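Local coordinates for protein CRS2 (PDB 1RYB) that is required for the splicing of group IIB introns in chloroplasts, in complex with CAF1 or CAF2, and lacks peptidyl-tRNA hydrolase activity, at residues I56-I64 and E86-Y95; I102-N113 and F143-S152. All blocks are in the same frame, centred on the assembly; numbering follows the deposited sequence. Where two conformers were deposited one is given.

In the fold
Interactions 1 and 2 both reach the same mixed sheet of the peptidyl-tRNA hydrolase fold, and their centres lie about 21 Å apart, on opposite sides of the chain's centre. Helix 84-94, which packs on the 56-64 hairpin in interaction 1, leads along the chain to strand 102-108 of interaction 2, and the two touch directly: A92 CB meets I102 CD1 at 3.8 Å. Interaction 2 holds D107, whose side chain is about 3 Å from that of H35, which corresponds to the proton acceptor of the hydrolases, although CRS2 itself is inactive. Both contacts lie near probable tRNA-binding residues, the side chains of E86 and N82 about 8 Å apart and those of D107 and N128 about 9 Å.

Interaction 1 of 2, residues I56-I64 and E86-Y95; sequences IQSKSLLGI and EAIGPLAAYY
The hairpin turn brings K59 CA to 5.2 Å from A87 CA, and beyond it strand 60-64 runs at 40° to the N-to-C direction of helix 86-94. In one of its two conformers S58 donates from OG to A87 O at 3.0 Å, on a lone pair in the carbonyl plane; chi1 of -170°, with OG anti to the backbone N, also sets the hydroxyl against P90 CB. The same carbonyl receives only a weak helical bond from L91 N. P90 has no N-H to offer E86 O, and a water linking that carbonyl to S58 OG stands in at the kink. The turn is a type I' turn from Q57 to S60, closing a tight two-residue β-hairpin at the edge of the mixed sheet, on which the helix lies. S60 OG bonds back to S58 O from above the carbonyl plane and lies beside A87 CB. L91 fills the centre: its CD2 meets L62 CD2 tip to tip at 3.6 Å, and it also packs on V75 of the next strand. Q57 meets two tyrosines, bonded to one and lying over the face of the other. Its extended chain carries OE1 to Y95 OH, which donates at 2.7 Å to a lone pair in the carbonyl plane, while NE2 stands 3.3 Å above the centre of the Y94 ring, amide and ring planes 84° apart.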
loop_
_atom_site.group_PDB
_atom_site.type_symbol
_atom_site.label_atom_id
_atom_site.label_comp_id
_atom_site.label_asym_id
_atom_site.label_seq_id
_atom_site.Cartn_x
_atom_site.Cartn_y
_atom_site.Cartn_z
ATOM N N ILE A 56 5.268 -10.218 -14.157
ATOM C CA ILE A 56 5.667 -11.059 -13.049
ATOM C C ILE A 56 7.151 -10.878 -12.817
ATOM O O ILE A 56 7.931 -11.150 -13.715
ATOM C CB ILE A 56 5.338 -12.534 -13.317
ATOM C CG1 ILE A 56 3.779 -12.685 -13.136
ATOM C CG2 ILE A 56 6.129 -13.390 -12.280
ATOM C CD1 ILE A 56 3.202 -14.069 -13.460
ATOM N N GLN A 57 7.570 -10.412 -11.621
ATOM C CA GLN A 57 8.973 -10.170 -11.357
ATOM C C GLN A 57 9.184 -10.033 -9.882
ATOM O O GLN A 57 8.313 -9.485 -9.189
ATOM C CB GLN A 57 9.358 -8.834 -12.049
ATOM C CG GLN A 57 10.880 -8.440 -12.001
ATOM C CD GLN A 57 11.190 -7.037 -12.505
ATOM O OE1 GLN A 57 10.329 -6.301 -12.971
ATOM N NE2 GLN A 57 12.457 -6.682 -12.457
ATOM N N SER A 58 10.304 -10.539 -9.389
ATOM C CA SER A 58 10.658 -10.366 -7.954
ATOM C C SER A 58 9.498 -10.655 -6.961
ATOM O O SER A 58 9.145 -9.818 -6.106
ATOM C CB SER A 58 11.129 -8.915 -7.708
ATOM O OG SER A 58 11.685 -8.815 -6.391
ATOM N N LYS A 59 8.886 -11.827 -7.115
ATOM C CA LYS A 59 7.780 -12.301 -6.244
ATOM C C LYS A 59 6.610 -11.392 -6.266
ATOM O O LYS A 59 5.847 -11.417 -5.314
ATOM C CB LYS A 59 8.272 -12.292 -4.797
ATOM C CG LYS A 59 9.515 -13.158 -4.534
ATOM C CD LYS A 59 9.907 -13.180 -3.046
ATOM C CE LYS A 59 10.675 -14.427 -2.656
ATOM N NZ LYS A 59 11.920 -14.507 -3.434
ATOM N N SER A 60 6.389 -10.650 -7.372
ATOM C CA SER A 60 5.283 -9.710 -7.406
ATOM C C SER A 60 4.566 -9.733 -8.723
ATOM O O SER A 60 5.080 -10.226 -9.708
ATOM C CB SER A 60 5.869 -8.277 -7.308
ATOM O OG SER A 60 6.598 -8.150 -6.064
ATOM N N LEU A 61 3.450 -9.093 -8.715
ATOM C CA LEU A 61 2.720 -8.663 -9.898
ATOM C C LEU A 61 3.011 -7.168 -9.966
ATOM O O LEU A 61 2.954 -6.471 -8.940
ATOM C CB LEU A 61 1.181 -8.807 -9.754
ATOM C CG LEU A 61 0.691 -10.131 -10.201
ATOM C CD1 LEU A 61 -0.813 -10.206 -9.883
ATOM C CD2 LEU A 61 0.985 -10.244 -11.712
ATOM N N LEU A 62 3.353 -6.646 -11.156
ATOM C CA LEU A 62 3.539 -5.224 -11.208
ATOM C C LEU A 62 3.145 -4.728 -12.556
ATOM O O LEU A 62 3.014 -5.527 -13.503
ATOM C CB LEU A 62 4.965 -4.768 -10.835
ATOM C CG LEU A 62 6.062 -5.287 -11.752
ATOM C CD1 LEU A 62 6.387 -4.282 -12.899
ATOM C CD2 LEU A 62 7.356 -5.561 -10.984
ATOM N N GLY A 63 3.060 -3.409 -12.657
ATOM C CA GLY A 63 2.794 -2.695 -13.940
ATOM C C GLY A 63 3.647 -1.444 -13.992
ATOM O O GLY A 63 3.912 -0.800 -12.965
ATOM N N ILE A 64 3.995 -1.073 -15.182
ATOM C CA ILE A 64 4.824 0.083 -15.365
ATOM C C ILE A 64 4.077 1.138 -16.164
ATOM O O ILE A 64 3.391 0.844 -17.168
ATOM C CB ILE A 64 6.013 -0.406 -16.124
ATOM C CG1 ILE A 64 6.979 -1.212 -15.204
ATOM C CG2 ILE A 64 6.710 0.752 -16.801
ATOM C CD1 ILE A 64 7.928 -2.160 -15.967
ATOM N N GLU A 86 10.875 -8.875 0.775
ATOM C CA GLU A 86 11.584 -9.743 -0.136
ATOM C C GLU A 86 11.266 -9.422 -1.556
ATOM O O GLU A 86 12.084 -9.669 -2.416
ATOM C CB GLU A 86 11.304 -11.261 0.129
ATOM C CG GLU A 86 11.927 -11.632 1.491
ATOM C CD GLU A 86 11.847 -13.085 1.839
ATOM O OE1 GLU A 86 12.029 -13.458 2.952
ATOM O OE2 GLU A 86 11.387 -13.866 0.904
ATOM N N ALA A 87 10.014 -8.961 -1.815
ATOM C CA ALA A 87 9.604 -8.576 -3.153
ATOM C C ALA A 87 10.028 -7.112 -3.470
ATOM O O ALA A 87 10.572 -6.803 -4.542
ATOM C CB ALA A 87 8.082 -8.645 -3.252
ATOM N N ILE A 88 9.750 -6.162 -2.521
ATOM C CA ILE A 88 9.965 -4.766 -2.771
ATOM C C ILE A 88 11.424 -4.334 -2.833
ATOM O O ILE A 88 11.803 -3.500 -3.665
ATOM C CB ILE A 88 9.137 -3.948 -1.803
ATOM C CG1 ILE A 88 7.642 -4.138 -2.142
ATOM C CG2 ILE A 88 9.542 -2.471 -1.871
ATOM C CD1 ILE A 88 6.747 -3.938 -0.909
ATOM N N GLY A 89 12.269 -4.851 -1.935
ATOM C CA GLY A 89 13.682 -4.425 -1.977
ATOM C C GLY A 89 14.304 -4.613 -3.330
ATOM O O GLY A 89 14.902 -3.710 -3.869
ATOM N N PRO A 90 14.227 -5.841 -3.869
ATOM C CA PRO A 90 14.836 -6.106 -5.139
ATOM C C PRO A 90 14.281 -5.272 -6.260
ATOM O O PRO A 90 15.016 -4.959 -7.209
ATOM C CB PRO A 90 14.759 -7.614 -5.404
ATOM C CG PRO A 90 14.725 -8.196 -3.994
ATOM C CD PRO A 90 13.997 -7.147 -3.171
ATOM N N LEU A 91 12.999 -4.977 -6.207
ATOM C CA LEU A 91 12.427 -4.136 -7.256
ATOM C C LEU A 91 13.005 -2.680 -7.209
ATOM O O LEU A 91 13.246 -2.029 -8.234
ATOM C CB LEU A 91 10.874 -4.073 -7.103
ATOM C CG LEU A 91 10.190 -5.372 -7.593
ATOM C CD1 LEU A 91 8.651 -5.430 -7.198
ATOM C CD2 LEU A 91 10.458 -5.578 -9.128
ATOM N N ALA A 92 13.109 -2.130 -6.011
ATOM C CA ALA A 92 13.610 -0.775 -5.894
ATOM C C ALA A 92 15.041 -0.701 -6.458
ATOM O O ALA A 92 15.490 0.315 -7.029
ATOM C CB ALA A 92 13.645 -0.362 -4.405
ATOM N N ALA A 93 15.771 -1.812 -6.244
ATOM C CA ALA A 93 17.170 -1.897 -6.701
ATOM C C ALA A 93 17.201 -1.989 -8.207
ATOM O O ALA A 93 17.804 -1.175 -8.869
ATOM C CB ALA A 93 17.995 -3.036 -5.985
ATOM N N TYR A 94 16.390 -2.889 -8.740
ATOM C CA TYR A 94 16.312 -3.061 -10.175
ATOM C C TYR A 94 15.985 -1.804 -10.909
ATOM O O TYR A 94 16.590 -1.486 -11.933
ATOM C CB TYR A 94 15.318 -4.198 -10.543
ATOM C CG TYR A 94 15.275 -4.629 -12.014
ATOM C CD1 TYR A 94 15.885 -5.801 -12.449
ATOM C CD2 TYR A 94 14.605 -3.840 -12.948
ATOM C CE1 TYR A 94 15.845 -6.157 -13.796
ATOM C CE2 TYR A 94 14.506 -4.220 -14.278
ATOM C CZ TYR A 94 15.168 -5.374 -14.706
ATOM O OH TYR A 94 15.086 -5.751 -16.029
ATOM N N TYR A 95 14.947 -1.123 -10.443
ATOM C CA TYR A 95 14.445 0.047 -11.149
ATOM C C TYR A 95 15.079 1.382 -10.679
ATOM O O TYR A 95 14.587 2.467 -11.074
ATOM C CB TYR A 95 12.920 0.053 -10.984
ATOM C CG TYR A 95 12.277 -1.047 -11.812
ATOM C CD1 TYR A 95 11.750 -2.216 -11.253
ATOM C CD2 TYR A 95 12.238 -0.907 -13.198
ATOM C CE1 TYR A 95 11.186 -3.208 -12.060
ATOM C CE2 TYR A 95 11.648 -1.868 -14.023
ATOM C CZ TYR A 95 11.172 -3.038 -13.453
ATOM O OH TYR A 95 10.673 -3.981 -14.319
HETATM O O HOH W 1 12.709 -11.078 -5.066
#

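Interaction 2 of 2, residues I102-N113 and F143-S152; sequences ILLIYDDTSLPN and FPRLSIGIGS
L104, Y106 and D108 pair in parallel with residues 145-149, the two strand directions 37° apart and a ladder of backbone bonds running from L104 N to P144 O as far as I150 N to D108 O. Packing is tight on both faces. On one, I105 CG2 lies 3.7 Å from I148 CD1. On the other, L104 CD2 packs against the F143 ring, and the Y106 ring, its CG set between the backbone N and the carbonyl carbon (chi1 65°), has R145 CB at its edge and S147 CA over one face. S147 OG is gripped from two directions, 2.6 Å from Y106 OH and 3.1 Å from D108 OD2. The other carboxylate oxygen, D108 OD1, accepts from S110 N, an Asx turn, and also from S110 OG. Replacing D108 by an alanine would probably leave S110 N and OG without their acceptor, and S147 OG with Y106 OH as its remaining partner in the two segments. At G149 a CB would clash with P112 O, so the chains close up here, and G151 N bonds to L111 O at 2.8 Å. I150 stays packed, its CD1 against T109 CG2 and D107 OD2. The looser, watery side is at N113, where a water 2.6 Å from OD1 also donates to I150 O, while ND2 bonds to Q174. D107 lies on the I105 and I148 face, its OD2 bonded to H35 and its OD1 to H127, consistent with the aspartate of the hydrolase active site. Helix 37-48 packs on I105 and I148, helix 128-136 on L104, Y106 and F143, and helix 169-192 on L103 and L146, while strands 18-22 and 116-119 flank the pair.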
loop_
_atom_site.group_PDB
_atom_site.type_symbol
_atom_site.label_atom_id
_atom_site.label_comp_id
_atom_site.label_asym_id
_atom_site.label_seq_id
_atom_site.Cartn_x
_atom_site.Cartn_y
_atom_site.Cartn_z
ATOM N N ILE A 102 9.676 5.297 -2.595
ATOM C CA ILE A 102 9.107 3.983 -2.385
ATOM C C ILE A 102 7.904 4.199 -1.516
ATOM O O ILE A 102 8.046 4.426 -0.298
ATOM C CB ILE A 102 10.077 3.063 -1.647
ATOM C CG1 ILE A 102 11.387 2.892 -2.480
ATOM C CG2 ILE A 102 9.396 1.703 -1.421
ATOM C CD1 ILE A 102 12.432 2.077 -1.755
ATOM N N LEU A 103 6.680 4.157 -2.148
ATOM C CA LEU A 103 5.456 4.439 -1.415
ATOM C C LEU A 103 4.811 3.150 -1.005
ATOM O O LEU A 103 4.405 2.357 -1.862
ATOM C CB LEU A 103 4.500 5.286 -2.280
ATOM C CG LEU A 103 3.091 5.530 -1.762
ATOM C CD1 LEU A 103 3.146 6.350 -0.455
ATOM C CD2 LEU A 103 2.399 6.405 -2.818
ATOM N N LEU A 104 4.617 3.007 0.340
ATOM C CA LEU A 104 3.915 1.831 0.837
ATOM C C LEU A 104 2.493 2.170 1.187
ATOM O O LEU A 104 2.239 3.134 1.885
ATOM C CB LEU A 104 4.560 1.161 2.105
ATOM C CG LEU A 104 5.559 0.088 1.781
ATOM C CD1 LEU A 104 4.884 -1.190 1.331
ATOM C CD2 LEU A 104 6.609 0.586 0.761
ATOM N N ILE A 105 1.557 1.308 0.759
ATOM C CA ILE A 105 0.121 1.466 1.022
ATOM C C ILE A 105 -0.386 0.238 1.785
ATOM O O ILE A 105 -0.235 -0.881 1.284
ATOM C CB ILE A 105 -0.644 1.711 -0.312
ATOM C CG1 ILE A 105 0.043 2.850 -1.066
ATOM C CG2 ILE A 105 -2.133 2.060 -0.003
ATOM C CD1 ILE A 105 -0.837 3.324 -2.246
ATOM N N TYR A 106 -1.044 0.428 2.941
ATOM C CA TYR A 106 -1.401 -0.776 3.741
ATOM C C TYR A 106 -2.482 -0.475 4.765
ATOM O O TYR A 106 -2.849 0.674 4.940
ATOM C CB TYR A 106 -0.100 -1.262 4.485
ATOM C CG TYR A 106 0.348 -0.184 5.514
ATOM C CD1 TYR A 106 -0.099 -0.224 6.835
ATOM C CD2 TYR A 106 1.069 0.950 5.153
ATOM C CE1 TYR A 106 0.291 0.747 7.753
ATOM C CE2 TYR A 106 1.322 2.031 6.016
ATOM C CZ TYR A 106 0.986 1.885 7.359
ATOM O OH TYR A 106 1.234 2.900 8.290
ATOM N N ASP A 107 -3.034 -1.526 5.352
ATOM C CA ASP A 107 -4.134 -1.409 6.383
ATOM C C ASP A 107 -3.570 -0.961 7.706
ATOM O O ASP A 107 -2.541 -1.463 8.153
ATOM C CB ASP A 107 -4.827 -2.763 6.592
ATOM C CG ASP A 107 -3.812 -3.855 6.737
ATOM O OD1 ASP A 107 -2.852 -4.045 5.974
ATOM O OD2 ASP A 107 -4.000 -4.555 7.789
ATOM N N ASP A 108 -4.233 -0.060 8.370
ATOM C CA ASP A 108 -3.672 0.395 9.660
ATOM C C ASP A 108 -4.746 0.329 10.739
ATOM O O ASP A 108 -5.799 0.967 10.649
ATOM C CB ASP A 108 -3.081 1.768 9.508
ATOM C CG ASP A 108 -2.475 2.330 10.743
ATOM O OD1 ASP A 108 -2.734 1.918 11.854
ATOM O OD2 ASP A 108 -1.758 3.395 10.487
ATOM N N THR A 109 -4.585 -0.613 11.664
ATOM C CA THR A 109 -5.667 -0.832 12.698
ATOM C C THR A 109 -5.688 0.312 13.740
ATOM O O THR A 109 -6.511 0.360 14.615
ATOM C CB THR A 109 -5.531 -2.174 13.465
ATOM O OG1 THR A 109 -4.299 -2.184 14.066
ATOM C CG2 THR A 109 -5.572 -3.343 12.544
ATOM N N SER A 110 -4.783 1.240 13.626
ATOM C CA SER A 110 -4.714 2.329 14.594
ATOM C C SER A 110 -5.490 3.563 14.180
ATOM O O SER A 110 -5.605 4.519 14.932
ATOM C CB SER A 110 -3.255 2.641 14.931
ATOM O OG SER A 110 -2.788 3.620 14.023
ATOM N N LEU A 111 -6.115 3.493 13.030
ATOM C CA LEU A 111 -6.924 4.548 12.514
ATOM C C LEU A 111 -8.284 4.011 12.290
ATOM O O LEU A 111 -8.439 2.855 11.932
ATOM C CB LEU A 111 -6.393 5.017 11.151
ATOM C CG LEU A 111 -5.047 5.682 11.240
ATOM C CD1 LEU A 111 -4.560 5.909 9.822
ATOM C CD2 LEU A 111 -5.220 7.046 11.895
ATOM N N PRO A 112 -9.269 4.824 12.383
ATOM C CA PRO A 112 -10.624 4.339 12.132
ATOM C C PRO A 112 -10.864 3.869 10.668
ATOM O O PRO A 112 -10.291 4.337 9.688
ATOM C CB PRO A 112 -11.579 5.535 12.478
ATOM C CG PRO A 112 -10.765 6.462 13.394
ATOM C CD PRO A 112 -9.282 6.137 13.089
ATOM N N ASN A 113 -11.826 2.989 10.506
ATOM C CA ASN A 113 -12.100 2.523 9.208
ATOM C C ASN A 113 -12.290 3.589 8.166
ATOM O O ASN A 113 -13.199 4.472 8.206
ATOM C CB ASN A 113 -13.294 1.535 9.215
ATOM C CG ASN A 113 -13.471 0.796 7.921
ATOM O OD1 ASN A 113 -12.885 -0.261 7.708
ATOM N ND2 ASN A 113 -14.430 1.249 7.154
ATOM N N PHE A 143 10.712 6.293 4.156
ATOM C CA PHE A 143 9.967 6.170 2.932
ATOM C C PHE A 143 8.514 6.581 3.209
ATOM O O PHE A 143 8.006 6.379 4.284
ATOM C CB PHE A 143 10.098 4.766 2.272
ATOM C CG PHE A 143 9.675 3.633 3.155
ATOM C CD1 PHE A 143 8.349 3.195 3.179
ATOM C CD2 PHE A 143 10.604 3.023 3.999
ATOM C CE1 PHE A 143 7.939 2.151 4.008
ATOM C CE2 PHE A 143 10.207 1.989 4.848
ATOM C CZ PHE A 143 8.874 1.564 4.856
ATOM N N PRO A 144 7.835 7.129 2.240
ATOM C CA PRO A 144 6.462 7.513 2.455
ATOM C C PRO A 144 5.466 6.316 2.541
ATOM O O PRO A 144 5.642 5.305 1.891
ATOM C CB PRO A 144 6.077 8.349 1.241
ATOM C CG PRO A 144 7.084 7.950 0.188
ATOM C CD PRO A 144 8.317 7.483 0.897
ATOM N N ARG A 145 4.387 6.537 3.326
ATOM C CA ARG A 145 3.350 5.552 3.531
ATOM C C ARG A 145 2.043 6.179 3.487
ATOM O O ARG A 145 1.807 7.193 4.142
ATOM C CB ARG A 145 3.373 4.948 4.934
ATOM C CG ARG A 145 4.699 4.469 5.424
ATOM C CD ARG A 145 5.452 5.567 6.108
ATOM N NE ARG A 145 6.808 5.095 6.383
ATOM C CZ ARG A 145 7.108 4.353 7.414
ATOM N NH1 ARG A 145 6.169 3.999 8.308
ATOM N NH2 ARG A 145 8.375 3.970 7.584
ATOM N N LEU A 146 1.081 5.456 2.912
ATOM C CA LEU A 146 -0.308 5.866 2.967
ATOM C C LEU A 146 -1.024 4.792 3.758
ATOM O O LEU A 146 -1.152 3.624 3.319
ATOM C CB LEU A 146 -0.963 5.980 1.583
ATOM C CG LEU A 146 -2.440 6.363 1.616
ATOM C CD1 LEU A 146 -2.640 7.820 2.055
ATOM C CD2 LEU A 146 -3.028 6.146 0.227
ATOM N N SER A 147 -1.456 5.159 5.008
ATOM C CA SER A 147 -2.147 4.198 5.880
ATOM C C SER A 147 -3.604 4.249 5.516
ATOM O O SER A 147 -4.141 5.361 5.312
ATOM C CB SER A 147 -2.058 4.614 7.380
ATOM O OG SER A 147 -0.722 4.578 7.821
ATOM N N ILE A 148 -4.238 3.087 5.444
ATOM C CA ILE A 148 -5.668 2.987 5.186
ATOM C C ILE A 148 -6.308 2.415 6.457
ATOM O O ILE A 148 -6.106 1.249 6.750
ATOM C CB ILE A 148 -6.037 2.064 4.006
ATOM C CG1 ILE A 148 -5.481 2.669 2.743
ATOM C CG2 ILE A 148 -7.543 2.007 3.879
ATOM C CD1 ILE A 148 -5.455 1.676 1.575
ATOM N N GLY A 149 -7.032 3.285 7.241
ATOM C CA GLY A 149 -7.569 2.824 8.516
ATOM C C GLY A 149 -8.556 1.695 8.345
ATOM O O GLY A 149 -9.405 1.671 7.455
ATOM N N ILE A 150 -8.430 0.743 9.227
ATOM C CA ILE A 150 -9.407 -0.376 9.297
ATOM C C ILE A 150 -10.024 -0.558 10.746
ATOM O O ILE A 150 -10.851 -1.419 10.971
ATOM C CB ILE A 150 -8.834 -1.709 8.759
ATOM C CG1 ILE A 150 -7.584 -2.188 9.575
ATOM C CG2 ILE A 150 -8.532 -1.558 7.264
ATOM C CD1 ILE A 150 -7.313 -3.702 9.453
ATOM N N GLY A 151 -9.579 0.261 11.686
ATOM C CA GLY A 151 -10.011 0.219 13.084
ATOM C C GLY A 151 -9.487 -1.002 13.790
ATOM O O GLY A 151 -8.727 -1.719 13.228
ATOM N N SER A 152 -9.917 -1.260 15.045
ATOM C CA SER A 152 -9.498 -2.445 15.706
ATOM C C SER A 152 -10.625 -3.456 15.624
ATOM O O SER A 152 -11.774 -3.094 15.275
ATOM C CB SER A 152 -9.088 -2.252 17.183
ATOM O OG SER A 152 -8.361 -1.047 17.396
HETATM O O HOH W 2 3.529 4.379 8.812
HETATM O O HOH W 3 -7.983 1.597 16.599
HETATM O O HOH W 4 -5.740 -1.935 17.176
HETATM O O HOH W 5 -12.500 -2.394 9.164
#